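PDB 2JEN: endo-beta-1,4-glucanase, which hydrolyses internal beta-1,4-glucan linkages and acts as a xyloglucanase of glycoside hydrolase family 12, probably in the breakdown of plant cell-wall polysaccharide. Local coordinates for residues L160-T163 with N164-P167; G169-V172 with E173-S176; S81-S84 with T85-Y89. The protein carries 1 engineered substitution. All coordinates share one frame; numbering follows the deposited sequence. Where two conformers were deposited one is given.

Contacts 1 and 3 both belong to the substrate-binding region and touch the same glucose of chain D, although their nearest atoms are about 7 Å apart and their centres about 12 Å. Contact 1 offers backbone atoms of the loop 164-167 to glucose and xylose units, whereas contact 3 folds the loop 81-89, which meets sugar through S84, V86 and Y89. Contact 2 follows contact 1 in the chain, its centre about 14 Å away, and lies in the strand that the 164-167 loop leads into. It stands apart from the glycan, with the side chain of Y171 about 12 Å from a bound glucose, and its centre is about 23 Å from that of contact 3.

Contact 1 (L160-T163 with N164-P167); sequences LNNT and NAGP. With XYS (alpha-D-xylopyranose), chain C; GLC (alpha-D-glucopyranose), chain B; GLC (alpha-D-glucopyranose), chain D.
The carboxamide of N162 pairs with both the N-H and the C=O of A165. The backbone N of A165 donates to OD1 of N162 over 3.0 Å in a bent bond (133° at the hydrogen), tilted 23° from the carbonyl plane. In return ND2 of N162 reaches the backbone O of A165 at 3.1 Å; that acceptor lies almost in the amide plane of N162, yet the nitrogen itself sits well above the carbonyl plane of A165. With CG swung anti to the backbone N (chi1 -176°), the amide extends toward the loop, and the paired bonds fix its rotation. A water that accepts from the backbone N of N164 also donates weakly to the O of N162.

Two methyls make van der Waals contact with amide atoms: CB of A165 rests 3.3 Å from OD1 of N162, and CG2 of T163 lies 3.6 Å from ND2 of N164, whose own polar partner is the O of G130.

Both hydrogen bonds from the loop to sugar come from the G166 backbone. Its O accepts one of 2.6 Å from O2 of the chain B glucose, while its N makes a weak one of 3.1 Å to O5 of the xylose. N162 thus holds A165 next to the glycine that meets the glycan.

N161-T163 end strand 154-163, which pairs antiparallel with strand 131-141, the ladder being interrupted by a classic beta bulge in which L160 and N161 both face A134; the loop then leads into strand 170-177.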
# COMPACT_ATOMS: atom_id res chain seq x y z
N LEU A 160 -6.89 -21.62 -23.14
CA LEU A 160 -5.63 -21.54 -23.86
C LEU A 160 -4.45 -21.87 -22.97
O LEU A 160 -3.37 -22.18 -23.47
CB LEU A 160 -5.47 -20.17 -24.47
CG LEU A 160 -6.53 -19.72 -25.46
CD1 LEU A 160 -6.19 -18.35 -26.07
CD2 LEU A 160 -6.83 -20.76 -26.56
N ASN A 161 -4.65 -21.81 -21.65
CA ASN A 161 -3.63 -22.18 -20.70
C ASN A 161 -4.30 -22.93 -19.58
O ASN A 161 -5.34 -22.49 -19.08
CB ASN A 161 -2.94 -20.92 -20.13
CG ASN A 161 -1.85 -21.23 -19.09
OD1 ASN A 161 -2.15 -21.78 -18.03
ND2 ASN A 161 -0.60 -20.88 -19.40
N ASN A 162 -3.72 -24.07 -19.18
CA ASN A 162 -4.09 -24.76 -17.95
C ASN A 162 -2.82 -24.94 -17.16
O ASN A 162 -1.89 -25.63 -17.63
CB ASN A 162 -4.73 -26.14 -18.25
CG ASN A 162 -5.20 -26.84 -17.03
OD1 ASN A 162 -5.16 -26.27 -15.93
ND2 ASN A 162 -5.59 -28.12 -17.17
N THR A 163 -2.73 -24.34 -15.97
CA THR A 163 -1.59 -24.50 -15.11
C THR A 163 -2.04 -25.07 -13.78
O THR A 163 -2.52 -24.37 -12.89
CB THR A 163 -0.82 -23.19 -14.94
OG1 THR A 163 -0.35 -22.77 -16.24
CG2 THR A 163 0.39 -23.37 -14.01
N ASN A 164 -1.94 -26.40 -13.69
CA ASN A 164 -2.25 -27.18 -12.49
C ASN A 164 -3.72 -27.27 -12.17
O ASN A 164 -4.09 -27.72 -11.08
CB ASN A 164 -1.44 -26.71 -11.27
CG ASN A 164 0.04 -26.74 -11.50
OD1 ASN A 164 0.58 -27.76 -11.93
ND2 ASN A 164 0.72 -25.63 -11.21
N ALA A 165 -4.57 -26.84 -13.09
CA ALA A 165 -6.00 -26.81 -12.83
C ALA A 165 -6.74 -27.89 -13.58
O ALA A 165 -6.14 -28.76 -14.23
CB ALA A 165 -6.62 -25.40 -13.15
N GLY A 166 -8.06 -27.86 -13.46
CA GLY A 166 -8.92 -28.75 -14.21
C GLY A 166 -10.33 -28.22 -14.18
O GLY A 166 -10.69 -27.44 -13.29
N PRO A 167 -11.14 -28.58 -15.17
CA PRO A 167 -12.42 -27.99 -15.37
C PRO A 167 -13.55 -28.65 -14.60
O PRO A 167 -13.37 -29.71 -13.96
CB PRO A 167 -12.62 -28.17 -16.88
CG PRO A 167 -12.01 -29.51 -17.12
CD PRO A 167 -10.77 -29.48 -16.28
C1 XYS C . -9.13 -28.28 -10.22
C2 XYS C . -8.16 -29.30 -9.68
C3 XYS C . -7.46 -28.75 -8.45
C4 XYS C . -6.82 -27.42 -8.81
C5 XYS C . -7.90 -26.52 -9.38
O2 XYS C . -8.85 -30.52 -9.37
O3 XYS C . -6.50 -29.67 -7.97
O4 XYS C . -6.34 -26.83 -7.61
O5 XYS C . -8.50 -27.08 -10.54
C1 GLC B . -13.79 -25.50 -11.62
C2 GLC B . -13.40 -25.05 -13.01
C3 GLC B . -13.79 -23.61 -13.25
C4 GLC B . -15.23 -23.31 -12.84
C5 GLC B . -15.48 -23.90 -11.44
C6 GLC B . -16.94 -23.74 -11.04
O2 GLC B . -12.00 -25.16 -13.16
O3 GLC B . -13.64 -23.33 -14.62
O4 GLC B . -15.47 -21.90 -12.89
O5 GLC B . -15.19 -25.28 -11.45
O6 GLC B . -17.07 -23.98 -9.64
C1 GLC D . -13.58 -30.00 -8.75
C2 GLC D . -14.94 -29.42 -9.10
C3 GLC D . -14.88 -28.55 -10.36
C4 GLC D . -13.73 -27.54 -10.27
C5 GLC D . -12.45 -28.27 -9.93
C6 GLC D . -11.27 -27.30 -9.73
O1 GLC D . -13.65 -30.56 -7.46
O2 GLC D . -15.84 -30.48 -9.38
O3 GLC D . -16.10 -27.88 -10.57
O4 GLC D . -13.53 -26.92 -11.53
O5 GLC D . -12.63 -28.96 -8.69
O6 GLC D . -10.16 -28.07 -9.27
O HOH W 1 -0.64 -28.01 -15.62

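Contact 2 (G169-V172 with E173-S176); sequences GSYV and ETVS
The phenol of Y171 reaches forward along its own strand to T174, where OH and OG1 share a hydrogen bond of 2.7 Å; either hydroxyl could be the donor. OG1 lies at the edge of the ring, in its plane. The ring also passes over the intervening backbone: the N of E173 lies 3.7 Å above one face, offset toward the rim, and CE1 approaches the O of E173 to 3.6 Å. This cover buries the E173 N, which has no hydrogen-bond partner in the model. Y171 achieves the reach because its CG stands anti to the backbone N (chi1 176°), laying the aromatic group beside the chain that follows.

The contact lies within strand 170-177, the first arm of a beta hairpin with strand 180-192, in the larger sheet of the concanavalin-clan fold. At V172 the chain bends, and the short axes of 170-172 and 173-176 diverge by 49°. V172 and E173 both bond through their backbones to V184 of the partner strand, E173 without using its N.

Beside this bend CG1 of V172 packs at 3.9 Å on CG of E173. Farther out, the E173 carboxylate turns to helix 215-225, where OE2 bonds the hydroxyl of Y221 and forms a salt bridge with K226 just past the helix end. On the hairpin itself Y185 packs edge-to-face with the Y171 ring, and the side chain of K183 touches both Y171 and T174.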
# COMPACT_ATOMS: atom_id res chain seq x y z
N GLY A 169 -17.07 -30.67 -14.42
CA GLY A 169 -17.72 -31.72 -15.18
C GLY A 169 -16.81 -32.86 -15.52
O GLY A 169 -15.73 -33.05 -14.92
N SER A 170 -17.24 -33.66 -16.49
CA SER A 170 -16.57 -34.90 -16.84
C SER A 170 -16.03 -34.85 -18.26
O SER A 170 -16.62 -34.24 -19.16
CB SER A 170 -17.50 -36.10 -16.68
OG SER A 170 -17.74 -36.34 -15.31
N TYR A 171 -14.90 -35.50 -18.45
CA TYR A 171 -14.26 -35.57 -19.75
C TYR A 171 -15.09 -36.37 -20.74
O TYR A 171 -15.51 -37.50 -20.45
CB TYR A 171 -12.89 -36.23 -19.59
CG TYR A 171 -12.14 -36.46 -20.89
CD1 TYR A 171 -11.67 -35.42 -21.68
CD2 TYR A 171 -11.95 -37.75 -21.35
CE1 TYR A 171 -11.00 -35.67 -22.86
CE2 TYR A 171 -11.28 -37.99 -22.53
CZ TYR A 171 -10.81 -36.96 -23.27
OH TYR A 171 -10.10 -37.23 -24.45
N VAL A 172 -15.26 -35.81 -21.93
CA VAL A 172 -16.02 -36.40 -23.01
C VAL A 172 -15.10 -37.07 -24.03
O VAL A 172 -15.14 -38.31 -24.24
CB VAL A 172 -16.90 -35.35 -23.71
CG1 VAL A 172 -17.73 -36.02 -24.82
CG2 VAL A 172 -17.81 -34.63 -22.69
N GLU A 173 -14.28 -36.27 -24.69
CA GLU A 173 -13.44 -36.66 -25.80
C GLU A 173 -12.52 -35.51 -26.17
O GLU A 173 -12.70 -34.38 -25.72
CB GLU A 173 -14.29 -37.03 -27.01
CG GLU A 173 -15.03 -35.89 -27.64
CD GLU A 173 -16.19 -36.30 -28.54
OE1 GLU A 173 -16.45 -37.51 -28.67
OE2 GLU A 173 -16.87 -35.40 -29.11
N THR A 174 -11.52 -35.82 -27.00
CA THR A 174 -10.63 -34.84 -27.60
C THR A 174 -11.06 -34.60 -29.02
O THR A 174 -11.35 -35.54 -29.78
CB THR A 174 -9.20 -35.27 -27.47
OG1 THR A 174 -8.89 -35.38 -26.08
CG2 THR A 174 -8.23 -34.30 -28.13
N VAL A 175 -11.15 -33.32 -29.40
CA VAL A 175 -11.63 -32.90 -30.71
C VAL A 175 -10.70 -31.90 -31.35
O VAL A 175 -9.98 -31.17 -30.65
CB VAL A 175 -13.04 -32.26 -30.64
CG1 VAL A 175 -13.98 -33.18 -29.97
CG2 VAL A 175 -13.00 -30.91 -29.85
N SER A 176 -10.68 -31.89 -32.67
CA SER A 176 -9.97 -30.83 -33.43
C SER A 176 -11.00 -29.84 -33.93
O SER A 176 -11.88 -30.20 -34.70
CB SER A 176 -9.19 -31.45 -34.59
OG SER A 176 -8.45 -30.49 -35.33

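Contact 3 (S81-S84 with T85-Y89); sequences SNTS and TVKAY. With GLC (alpha-D-glucopyranose), chain E; GLC (alpha-D-glucopyranose), chain D.
NZ of K87 is surrounded by four oxygens. It donates to OG1 of T83 over 2.8 Å, to the backbone O of T85 over 2.8 Å and to OG1 of T85 over 3.1 Å, and a further hydrogen bond runs to the backbone O of F245. An ammonium has three protons, so at least one must be shared between two of these acceptors. Such partners would be expected to offset part of the cost of burying the group and to favour its charged form. The bond to the T85 carbonyl arrives tilted 22° from the carbonyl plane. To bring NZ back to T83 and T85 the lysine chain bends twice, at chi2 (-48°) and again at chi4, so that it crosses the T83 side chain at about a right angle.

At the start of the loop, S81 OG accepts a nearly straight hydrogen bond from the backbone N of T83, 3.2 Å long, which forms an ST turn. The same oxygen lies 3.3 Å from CE of K87, so the serine packs against the last methylene of the lysine. S81 OG is also hydrogen-bonded to OD2 of D72 of the second subunit, whose OD1 accepts from the backbone N of N82; this stretch of the loop thus takes part in the subunit interface.

The loop also faces the glycan. The O of S84 is 3.4 Å from C6 of the chain D glucose. Y89 presents one ring face to C6 of the chain E glucose, offset toward the rim, and its CB comes to 3.6 Å from O6 of that sugar; the hydroxyl is held by the O of A135. V86 and Y89 pack against E243. Between strands 72-79 and 91-95 the loop contributes S84, V86 and Y89 to the glycan pocket of this family 12 xyloglucanase.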
# COMPACT_ATOMS: atom_id res chain seq x y z
N SER A 81 -3.72 -19.13 -1.49
CA SER A 81 -4.63 -20.21 -1.12
C SER A 81 -4.26 -21.49 -1.87
O SER A 81 -3.84 -21.44 -3.02
CB SER A 81 -6.05 -19.84 -1.54
OG SER A 81 -6.99 -20.90 -1.20
N ASN A 82 -4.48 -22.62 -1.21
CA ASN A 82 -4.26 -23.94 -1.81
C ASN A 82 -5.52 -24.60 -2.33
O ASN A 82 -5.43 -25.71 -2.89
CB ASN A 82 -3.55 -24.87 -0.83
CG ASN A 82 -4.38 -25.18 0.40
OD1 ASN A 82 -5.59 -25.43 0.30
ND2 ASN A 82 -3.75 -25.18 1.58
N THR A 83 -6.69 -23.96 -2.20
CA THR A 83 -7.91 -24.66 -2.45
C THR A 83 -8.31 -24.64 -3.91
O THR A 83 -7.82 -23.85 -4.71
CB THR A 83 -9.07 -24.20 -1.59
OG1 THR A 83 -9.43 -22.89 -2.03
CG2 THR A 83 -8.75 -24.23 -0.08
N SER A 84 -9.20 -25.57 -4.26
CA SER A 84 -9.63 -25.80 -5.64
C SER A 84 -10.80 -24.90 -6.08
O SER A 84 -11.33 -25.06 -7.16
CB SER A 84 -10.03 -27.27 -5.80
OG SER A 84 -11.20 -27.51 -5.05
N THR A 85 -11.16 -23.92 -5.27
CA THR A 85 -12.19 -22.98 -5.64
C THR A 85 -11.60 -21.85 -6.48
O THR A 85 -10.51 -21.38 -6.22
CB THR A 85 -12.86 -22.42 -4.41
OG1 THR A 85 -11.92 -21.67 -3.71
CG2 THR A 85 -13.43 -23.46 -3.47
N VAL A 86 -12.33 -21.40 -7.48
CA VAL A 86 -11.93 -20.22 -8.23
C VAL A 86 -12.09 -18.98 -7.34
O VAL A 86 -13.18 -18.76 -6.81
CB VAL A 86 -12.77 -20.06 -9.51
CG1 VAL A 86 -12.44 -18.74 -10.21
CG2 VAL A 86 -12.56 -21.23 -10.46
N LYS A 87 -11.00 -18.24 -7.12
CA LYS A 87 -11.06 -17.04 -6.31
C LYS A 87 -11.51 -15.82 -7.10
O LYS A 87 -12.17 -14.93 -6.55
CB LYS A 87 -9.72 -16.72 -5.66
CG LYS A 87 -9.10 -17.90 -4.86
CD LYS A 87 -10.07 -18.57 -3.92
CE LYS A 87 -9.42 -19.69 -3.08
NZ LYS A 87 -8.96 -20.85 -3.93
N ALA A 88 -11.10 -15.77 -8.36
CA ALA A 88 -11.25 -14.56 -9.16
C ALA A 88 -11.16 -14.91 -10.64
O ALA A 88 -10.57 -15.95 -11.00
CB ALA A 88 -10.12 -13.56 -8.78
N TYR A 89 -11.74 -14.04 -11.48
CA TYR A 89 -11.62 -14.15 -12.93
C TYR A 89 -11.42 -12.74 -13.49
O TYR A 89 -12.27 -12.21 -14.20
CB TYR A 89 -12.87 -14.80 -13.50
CG TYR A 89 -12.89 -15.02 -15.01
CD1 TYR A 89 -11.91 -15.77 -15.67
CD2 TYR A 89 -13.88 -14.46 -15.80
CE1 TYR A 89 -11.96 -16.02 -17.03
CE2 TYR A 89 -13.94 -14.69 -17.17
CZ TYR A 89 -12.94 -15.41 -17.79
OH TYR A 89 -13.04 -15.65 -19.13
C1 GLC E . -17.11 -20.96 -15.33
C2 GLC E . -18.26 -20.86 -14.33
C3 GLC E . -18.77 -19.45 -14.32
C4 GLC E . -17.65 -18.53 -13.86
C5 GLC E . -16.52 -18.72 -14.88
C6 GLC E . -15.34 -17.76 -14.72
O1 GLC E . -16.61 -22.26 -15.46
O2 GLC E . -19.39 -21.66 -14.63
O3 GLC E . -19.95 -19.48 -13.52
O4 GLC E . -18.05 -17.18 -13.90
O5 GLC E . -16.10 -20.08 -14.85
O6 GLC E . -14.80 -17.80 -13.42
C1 GLC D . -13.58 -30.00 -8.75
C2 GLC D . -14.94 -29.42 -9.10
C3 GLC D . -14.88 -28.55 -10.36
C4 GLC D . -13.73 -27.54 -10.27
C5 GLC D . -12.45 -28.27 -9.93
C6 GLC D . -11.27 -27.30 -9.73
O1 GLC D . -13.65 -30.56 -7.46
O2 GLC D . -15.84 -30.48 -9.38
O3 GLC D . -16.10 -27.88 -10.57
O4 GLC D . -13.53 -26.92 -11.53
O5 GLC D . -12.63 -28.96 -8.69
O6 GLC D . -10.16 -28.07 -9.27